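Local structure of K5 lyase (Enterobacteria phage k1-5, 2X3H) at residues G493-S498 and L505-D510; G434-R439 and D454-L459; D397-A402 and L425-G430. The protein cleaves the K5 capsular polysaccharide, a glycosaminoglycan, by the eliminative mechanism of a polysaccharide lyase, probably acting as a trimeric viral tail spike. All blocks are in the same frame, centred on the assembly; numbering follows the deposited sequence.

Contact 1: residues G493-S498 and L505-D510; sequences GNVRLS and LQLGAD
Leu497 and Leu505 form the regular hydrogen-bonded pair of an antiparallel beta hairpin, made by strands 494-498 and 504-507 and set inside a five-stranded antiparallel meander. The backbone bonds are close to straight: Leu497 N donates to Leu505 O over 2.9 Å, and Leu505 N returns the bond to Leu497 O. Two residues along, Leu507 N donates to Val495 O at 2.8 Å. Leu507 is also the centre of an inverse gamma turn, just where its strand ends.

The polar face carries Arg496 and Gln506, a non-hydrogen-bonded pair whose side chains run alongside each other. Both are extended. Gln506 sets CG anti to its own N (chi1 180°), which carries the amide up beside the guanidinium, the two planes only 6° apart. Its OE1 lies at the guanidinium edge and takes two weak bonds, from Arg496 NE and Arg496 NH2, each 3.1 Å long. On the other flank of Gln506, its NE2 lies 3.6 Å from Asn494 ND2.

The apolar face is lined by Val495, Leu497, Leu505 and Leu507. Leu507 contributes both branches, CD2 resting 4.0 Å from Val495 CG1 while CD1 meets Leu497 CD1. This face turns inward in the trimer, where Leu497 packs on Leu507 of the third subunit and Leu507 on Leu497 of the second.

Two waters bridge the segments near the end of the hairpin. One accepts from Val495 N and lies within bonding distance of Leu507 O; another donates to Asn494 OD1 at 2.7 Å and accepts from Ala509 N at 2.9 Å.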
# COMPACT_ATOMS: atom_id res chain seq x y z
N GLY A 493 -7.91 -49.74 5.56
CA GLY A 493 -6.86 -50.17 4.64
C GLY A 493 -7.34 -50.73 3.30
O GLY A 493 -6.52 -51.22 2.52
N ASN A 494 -8.64 -50.65 3.03
CA ASN A 494 -9.20 -51.10 1.74
C ASN A 494 -10.07 -50.02 1.11
O ASN A 494 -10.71 -49.24 1.82
CB ASN A 494 -10.11 -52.33 1.93
CG ASN A 494 -9.41 -53.48 2.62
OD1 ASN A 494 -8.44 -54.03 2.10
ND2 ASN A 494 -9.91 -53.85 3.78
N VAL A 495 -10.15 -50.03 -0.22
CA VAL A 495 -11.16 -49.18 -0.89
C VAL A 495 -12.59 -49.69 -0.62
O VAL A 495 -12.84 -50.91 -0.69
CB VAL A 495 -10.92 -49.12 -2.42
CG1 VAL A 495 -12.07 -48.41 -3.13
CG2 VAL A 495 -9.57 -48.42 -2.72
N ARG A 496 -13.49 -48.78 -0.26
CA ARG A 496 -14.93 -49.08 -0.20
C ARG A 496 -15.71 -48.17 -1.13
O ARG A 496 -15.48 -46.95 -1.16
CB ARG A 496 -15.48 -48.95 1.23
CG ARG A 496 -14.97 -50.00 2.19
CD ARG A 496 -15.66 -49.87 3.54
NE ARG A 496 -15.20 -50.90 4.46
CZ ARG A 496 -15.57 -50.98 5.73
NH1 ARG A 496 -16.40 -50.08 6.25
NH2 ARG A 496 -15.09 -51.96 6.49
N LEU A 497 -16.63 -48.77 -1.89
CA LEU A 497 -17.50 -48.04 -2.83
C LEU A 497 -18.94 -48.12 -2.34
O LEU A 497 -19.51 -49.21 -2.23
CB LEU A 497 -17.39 -48.67 -4.21
CG LEU A 497 -15.98 -48.92 -4.77
CD1 LEU A 497 -16.08 -49.74 -6.06
CD2 LEU A 497 -15.30 -47.60 -5.04
N SER A 498 -19.55 -46.97 -2.03
CA SER A 498 -20.92 -46.96 -1.50
C SER A 498 -21.94 -47.46 -2.51
O SER A 498 -21.99 -46.98 -3.64
CB SER A 498 -21.31 -45.54 -1.10
OG SER A 498 -20.59 -45.12 0.05
N LEU A 505 -19.34 -51.99 -1.43
CA LEU A 505 -18.46 -53.04 -1.90
C LEU A 505 -17.07 -52.75 -1.34
O LEU A 505 -16.56 -51.62 -1.46
CB LEU A 505 -18.42 -53.06 -3.43
CG LEU A 505 -19.73 -53.51 -4.09
CD1 LEU A 505 -19.73 -53.21 -5.58
CD2 LEU A 505 -19.99 -54.99 -3.85
N GLN A 506 -16.47 -53.76 -0.72
CA GLN A 506 -15.12 -53.65 -0.18
C GLN A 506 -14.12 -54.34 -1.09
O GLN A 506 -14.24 -55.55 -1.38
CB GLN A 506 -15.07 -54.26 1.22
CG GLN A 506 -13.72 -54.22 1.90
CD GLN A 506 -13.85 -54.53 3.38
OE1 GLN A 506 -14.61 -53.87 4.09
NE2 GLN A 506 -13.10 -55.53 3.85
N LEU A 507 -13.13 -53.58 -1.56
CA LEU A 507 -12.10 -54.12 -2.44
C LEU A 507 -10.95 -54.62 -1.58
O LEU A 507 -9.96 -53.92 -1.38
CB LEU A 507 -11.62 -53.05 -3.42
CG LEU A 507 -12.53 -52.79 -4.64
CD1 LEU A 507 -14.00 -52.63 -4.30
CD2 LEU A 507 -12.01 -51.60 -5.50
N GLY A 508 -11.10 -55.82 -1.04
CA GLY A 508 -10.03 -56.42 -0.25
C GLY A 508 -8.91 -56.94 -1.13
O GLY A 508 -9.06 -57.07 -2.35
N ALA A 509 -7.79 -57.29 -0.51
CA ALA A 509 -6.63 -57.73 -1.27
C ALA A 509 -6.87 -59.02 -2.06
O ALA A 509 -6.28 -59.22 -3.12
CB ALA A 509 -5.39 -57.88 -0.36
N ASP A 510 -7.74 -59.88 -1.53
CA ASP A 510 -7.98 -61.18 -2.16
C ASP A 510 -9.39 -61.37 -2.68
O ASP A 510 -9.67 -62.35 -3.37
CB ASP A 510 -7.62 -62.33 -1.21
CG ASP A 510 -8.38 -62.27 0.10
OD1 ASP A 510 -9.14 -61.30 0.30
OD2 ASP A 510 -8.19 -63.18 0.94
O HOH W 1 -8.13 -56.74 2.36
O HOH W 2 -8.40 -51.64 -1.88

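Contact 2: residues G434-R439 and D454-L459; sequences GRFEWR and DKYRML
Arg457 lies flat against Arg435 across two parallel strands, and its side chain can be followed outward from the backbone. CB packs on Glu437 CB, 3.9 Å away. With CG anti to the carbonyl carbon (chi1 -59°), the extended chain runs back toward the start of its own strand, where CD comes up against Arg435 CD. NE then donates to Asp454 O at 2.8 Å, nearly in the guanidinium plane, a bond that helps fix the rotation of the group. Over the centre of one guanidinium face sits Arg435 CD. The two guanidinium groups stack with centres 4.1 Å apart and planes at 7°.

This like-charged stack sits on one side of a parallel pair, Phe436 to Arg439 with Tyr456 to Leu459, which parallel ladders to both neighbouring subunits continue around the trimer. The opposite side is aromatic: Phe436 CD1 touches Tyr456 CE1 at 3.6 Å, rim to rim, and Met458 CE lies over one face of the Trp438 ring.

The charge is probably offset by Glu437, whose OE2 takes Arg435 NE at 2.8 Å and whose OE1 accepts from Arg439 NH2. At the tip of Arg457, NH2 makes a weak bond to Thr451 O, while NH1 donates to a water, 2.9 Å away, that in turn donates to Glu437 OE2.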
# COMPACT_ATOMS: atom_id res chain seq x y z
N GLY A 434 -17.47 -18.77 -13.23
CA GLY A 434 -18.34 -19.91 -12.97
C GLY A 434 -17.59 -21.18 -12.60
O GLY A 434 -18.19 -22.26 -12.55
N ARG A 435 -16.28 -21.06 -12.34
CA ARG A 435 -15.48 -22.24 -11.98
C ARG A 435 -14.23 -21.84 -11.18
O ARG A 435 -13.89 -20.65 -11.09
CB ARG A 435 -15.06 -23.05 -13.23
CG ARG A 435 -14.16 -22.30 -14.20
CD ARG A 435 -13.90 -23.20 -15.40
NE ARG A 435 -12.98 -22.60 -16.36
CZ ARG A 435 -13.37 -21.97 -17.46
NH1 ARG A 435 -14.66 -21.86 -17.75
NH2 ARG A 435 -12.46 -21.46 -18.28
N PHE A 436 -13.57 -22.86 -10.62
CA PHE A 436 -12.23 -22.74 -10.08
C PHE A 436 -11.35 -23.68 -10.87
O PHE A 436 -11.73 -24.83 -11.10
CB PHE A 436 -12.20 -23.10 -8.59
CG PHE A 436 -12.84 -22.05 -7.72
CD1 PHE A 436 -14.20 -22.07 -7.44
CD2 PHE A 436 -12.07 -21.01 -7.23
CE1 PHE A 436 -14.77 -21.04 -6.66
CE2 PHE A 436 -12.63 -20.00 -6.45
CZ PHE A 436 -13.98 -20.03 -6.18
N GLU A 437 -10.21 -23.18 -11.31
CA GLU A 437 -9.33 -23.98 -12.15
C GLU A 437 -7.88 -23.71 -11.85
O GLU A 437 -7.47 -22.55 -11.73
CB GLU A 437 -9.62 -23.76 -13.64
CG GLU A 437 -9.34 -22.36 -14.18
CD GLU A 437 -9.24 -22.35 -15.70
OE1 GLU A 437 -8.18 -21.95 -16.23
OE2 GLU A 437 -10.20 -22.76 -16.36
N TRP A 438 -7.12 -24.80 -11.74
CA TRP A 438 -5.69 -24.78 -11.48
C TRP A 438 -4.98 -25.50 -12.62
O TRP A 438 -5.47 -26.52 -13.10
CB TRP A 438 -5.39 -25.57 -10.21
CG TRP A 438 -5.89 -24.95 -8.94
CD1 TRP A 438 -5.18 -24.16 -8.08
CD2 TRP A 438 -7.21 -25.08 -8.37
NE1 TRP A 438 -5.98 -23.77 -7.02
CE2 TRP A 438 -7.22 -24.33 -7.17
CE3 TRP A 438 -8.37 -25.77 -8.76
CZ2 TRP A 438 -8.36 -24.25 -6.36
CZ3 TRP A 438 -9.51 -25.68 -7.94
CH2 TRP A 438 -9.49 -24.92 -6.76
N ARG A 439 -3.83 -24.98 -13.02
CA ARG A 439 -2.94 -25.74 -13.90
C ARG A 439 -1.50 -25.54 -13.47
O ARG A 439 -1.11 -24.45 -13.05
CB ARG A 439 -3.15 -25.39 -15.37
CG ARG A 439 -2.77 -24.00 -15.75
CD ARG A 439 -3.21 -23.74 -17.19
NE ARG A 439 -4.66 -23.70 -17.23
CZ ARG A 439 -5.40 -23.95 -18.30
NH1 ARG A 439 -4.84 -24.26 -19.46
NH2 ARG A 439 -6.72 -23.88 -18.20
N ASP A 454 -18.05 -28.86 -15.34
CA ASP A 454 -16.71 -28.98 -14.77
C ASP A 454 -16.32 -27.68 -14.10
O ASP A 454 -15.54 -26.87 -14.65
CB ASP A 454 -15.70 -29.39 -15.84
CG ASP A 454 -16.04 -30.74 -16.43
OD1 ASP A 454 -15.75 -31.75 -15.75
OD2 ASP A 454 -16.61 -30.79 -17.54
N LYS A 455 -16.87 -27.50 -12.91
CA LYS A 455 -16.76 -26.28 -12.13
C LYS A 455 -15.48 -26.24 -11.31
O LYS A 455 -15.14 -25.19 -10.73
CB LYS A 455 -17.98 -26.18 -11.22
CG LYS A 455 -19.22 -25.74 -11.98
CD LYS A 455 -20.52 -26.10 -11.30
CE LYS A 455 -21.66 -25.63 -12.18
NZ LYS A 455 -22.97 -26.18 -11.75
N TYR A 456 -14.82 -27.39 -11.21
CA TYR A 456 -13.52 -27.53 -10.54
C TYR A 456 -12.58 -28.30 -11.46
O TYR A 456 -12.93 -29.37 -11.96
CB TYR A 456 -13.69 -28.26 -9.18
CG TYR A 456 -14.55 -27.42 -8.27
CD1 TYR A 456 -13.99 -26.36 -7.56
CD2 TYR A 456 -15.94 -27.60 -8.21
CE1 TYR A 456 -14.76 -25.52 -6.77
CE2 TYR A 456 -16.72 -26.76 -7.41
CZ TYR A 456 -16.13 -25.73 -6.70
OH TYR A 456 -16.87 -24.87 -5.92
N ARG A 457 -11.41 -27.74 -11.72
CA ARG A 457 -10.48 -28.33 -12.69
C ARG A 457 -9.07 -28.32 -12.15
O ARG A 457 -8.55 -27.26 -11.81
CB ARG A 457 -10.55 -27.57 -14.02
CG ARG A 457 -11.94 -27.55 -14.66
CD ARG A 457 -11.99 -26.67 -15.93
NE ARG A 457 -13.38 -26.53 -16.40
CZ ARG A 457 -13.72 -26.04 -17.59
NH1 ARG A 457 -12.79 -25.61 -18.44
NH2 ARG A 457 -15.01 -25.97 -17.93
N MET A 458 -8.45 -29.49 -12.07
CA MET A 458 -7.08 -29.63 -11.59
C MET A 458 -6.27 -30.27 -12.71
O MET A 458 -6.38 -31.47 -12.95
CB MET A 458 -7.05 -30.46 -10.32
CG MET A 458 -7.64 -29.66 -9.17
SD MET A 458 -7.71 -30.64 -7.67
CE MET A 458 -7.53 -29.32 -6.49
N LEU A 459 -5.47 -29.45 -13.39
CA LEU A 459 -4.94 -29.79 -14.71
C LEU A 459 -3.43 -29.92 -14.72
O LEU A 459 -2.70 -29.23 -13.98
CB LEU A 459 -5.34 -28.71 -15.71
CG LEU A 459 -6.83 -28.37 -15.72
CD1 LEU A 459 -7.10 -27.12 -16.54
CD2 LEU A 459 -7.67 -29.54 -16.20
O HOH W 3 -10.02 -24.95 -18.12

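Contact 3: residues D397-A402 and L425-G430; sequences DLLSSA and LGQYIG
Gln427 reaches out from its strand to grip a turn with both ends of its amide. Its OE1 accepts from Leu398 N in an almost straight bond of 2.8 Å, and its NE2 donates to Asp397 OD1 at 3.0 Å. The extended chain, CG anti to the backbone N (chi1 -173°), carries the amide across to the turn, where Leu398 N approaches OE1 from the side, tilted 21° from the carbonyl plane. Carboxylate and amide planes stand 54° apart, and NE2 meets OD1 from above the carboxylate plane.

Apolar atoms close around this polar pair. Leu399 CG lies 3.6 Å from Gln427 NE2, and the Leu399 side chain meets that of Ile429 tip to tip, CG to CD1 3.9 Å. Ile429 CD1 also approaches Leu398 CB. At the other end of the turn Leu425 CD1 lies 3.7 Å from Asp397 N, a buried nitrogen without a partner, and 4.2 Å from Leu398 CD2.

The next shell fixes the carboxylate. Leu399 N donates to Asp397 OD1 at 2.8 Å from the face opposite Gln427 NE2, so this one oxygen is held from both sides of its plane. The other oxygen, OD2, makes a salt bridge to Arg435 of the second subunit. Gln427 NE2 has a further acceptor there, Glu437 OE1, and the Gln427 to Ile429 strand pairs in parallel with a strand of that subunit. Within its own chain, Leu398 is backed by Val420 and Ala422 of strand 419-422.

The bond from Leu399 N to Asp397 OD1 defines an Asx turn, superimposed here on a type I beta turn from Asp397 to Ser400, while Gly426 and Gln427 opposite Ala422 form a G1 beta bulge where the parallel beta-helix ends.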
# COMPACT_ATOMS: atom_id res chain seq x y z
N ASP A 397 -15.99 -18.41 9.95
CA ASP A 397 -16.76 -18.82 8.77
C ASP A 397 -17.58 -17.61 8.35
O ASP A 397 -18.36 -17.07 9.14
CB ASP A 397 -17.69 -19.98 9.18
CG ASP A 397 -18.57 -20.52 8.04
OD1 ASP A 397 -18.68 -19.91 6.96
OD2 ASP A 397 -19.20 -21.59 8.27
N LEU A 398 -17.40 -17.14 7.11
CA LEU A 398 -18.11 -15.94 6.69
C LEU A 398 -19.58 -16.19 6.39
O LEU A 398 -20.31 -15.26 6.11
CB LEU A 398 -17.43 -15.28 5.49
CG LEU A 398 -16.06 -14.64 5.69
CD1 LEU A 398 -15.76 -13.72 4.56
CD2 LEU A 398 -15.93 -13.90 7.01
N LEU A 399 -20.01 -17.45 6.50
CA LEU A 399 -21.38 -17.83 6.14
C LEU A 399 -22.22 -18.28 7.33
O LEU A 399 -23.42 -18.51 7.19
CB LEU A 399 -21.37 -18.90 5.04
CG LEU A 399 -20.76 -18.45 3.71
CD1 LEU A 399 -20.77 -19.63 2.73
CD2 LEU A 399 -21.53 -17.26 3.14
N SER A 400 -21.61 -18.37 8.51
CA SER A 400 -22.34 -18.87 9.67
C SER A 400 -23.40 -17.87 10.11
O SER A 400 -24.49 -18.27 10.53
CB SER A 400 -21.39 -19.22 10.83
OG SER A 400 -20.60 -18.11 11.20
N SER A 401 -23.09 -16.58 9.98
CA SER A 401 -24.09 -15.52 10.18
C SER A 401 -24.60 -15.04 8.83
O SER A 401 -23.80 -14.69 7.97
CB SER A 401 -23.47 -14.34 10.92
OG SER A 401 -24.37 -13.23 10.95
N ALA A 402 -25.92 -15.00 8.64
CA ALA A 402 -26.46 -14.48 7.38
C ALA A 402 -26.21 -12.97 7.25
O ALA A 402 -26.41 -12.40 6.17
CB ALA A 402 -27.95 -14.79 7.25
N LEU A 425 -9.34 -18.36 6.41
CA LEU A 425 -10.37 -19.37 6.69
C LEU A 425 -10.42 -20.45 5.61
O LEU A 425 -11.27 -21.34 5.65
CB LEU A 425 -11.74 -18.70 6.75
CG LEU A 425 -11.91 -17.61 7.82
CD1 LEU A 425 -13.33 -17.05 7.82
CD2 LEU A 425 -11.50 -18.12 9.22
N GLY A 426 -9.58 -20.31 4.58
CA GLY A 426 -9.62 -21.23 3.46
C GLY A 426 -10.93 -21.17 2.69
O GLY A 426 -11.33 -22.16 2.07
N GLN A 427 -11.59 -20.01 2.70
CA GLN A 427 -12.99 -19.91 2.24
C GLN A 427 -13.10 -19.03 1.00
O GLN A 427 -12.72 -17.86 1.03
CB GLN A 427 -13.86 -19.33 3.35
CG GLN A 427 -15.33 -19.33 3.04
CD GLN A 427 -16.16 -19.12 4.29
OE1 GLN A 427 -15.71 -18.48 5.25
NE2 GLN A 427 -17.38 -19.65 4.28
N TYR A 428 -13.65 -19.61 -0.07
CA TYR A 428 -13.75 -18.94 -1.37
C TYR A 428 -15.20 -18.96 -1.82
O TYR A 428 -15.76 -20.04 -2.07
CB TYR A 428 -12.81 -19.62 -2.39
CG TYR A 428 -11.39 -19.62 -1.88
CD1 TYR A 428 -10.58 -18.50 -2.01
CD2 TYR A 428 -10.88 -20.73 -1.19
CE1 TYR A 428 -9.29 -18.47 -1.50
CE2 TYR A 428 -9.58 -20.72 -0.68
CZ TYR A 428 -8.79 -19.59 -0.83
OH TYR A 428 -7.49 -19.55 -0.34
N ILE A 429 -15.84 -17.78 -1.87
CA ILE A 429 -17.28 -17.69 -2.12
C ILE A 429 -17.57 -16.96 -3.42
O ILE A 429 -17.55 -15.72 -3.47
CB ILE A 429 -18.05 -17.01 -0.94
CG1 ILE A 429 -17.60 -17.61 0.40
CG2 ILE A 429 -19.55 -17.16 -1.13
CD1 ILE A 429 -17.96 -16.76 1.62
N GLY A 430 -17.85 -17.73 -4.46
CA GLY A 430 -18.16 -17.16 -5.78
C GLY A 430 -17.00 -17.14 -6.75
O GLY A 430 -15.83 -17.05 -6.35

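The sites run along the chain and the elongated trimer in the order contact 3, contact 2, contact 1. Contact 3 lies at the C-terminal end of the parallel beta-helix. Contact 2, its centre about 20 Å away, comes next: strand 427-429 is followed in the chain by strand 436-439, and Phe436 CZ packs 3.5 Å from Gly430 O. Contact 1 is separate, its centre about 29 Å from that of contact 2 and about 35 Å from that of contact 3, in the antiparallel meander toward the C-terminus. Beyond the beta-helix of each chain, contacts 3 and 2 share parallel ladders with neighbouring subunits, and the contact 1 hairpin packs its leucines against them, consistent with a trimeric tail spike.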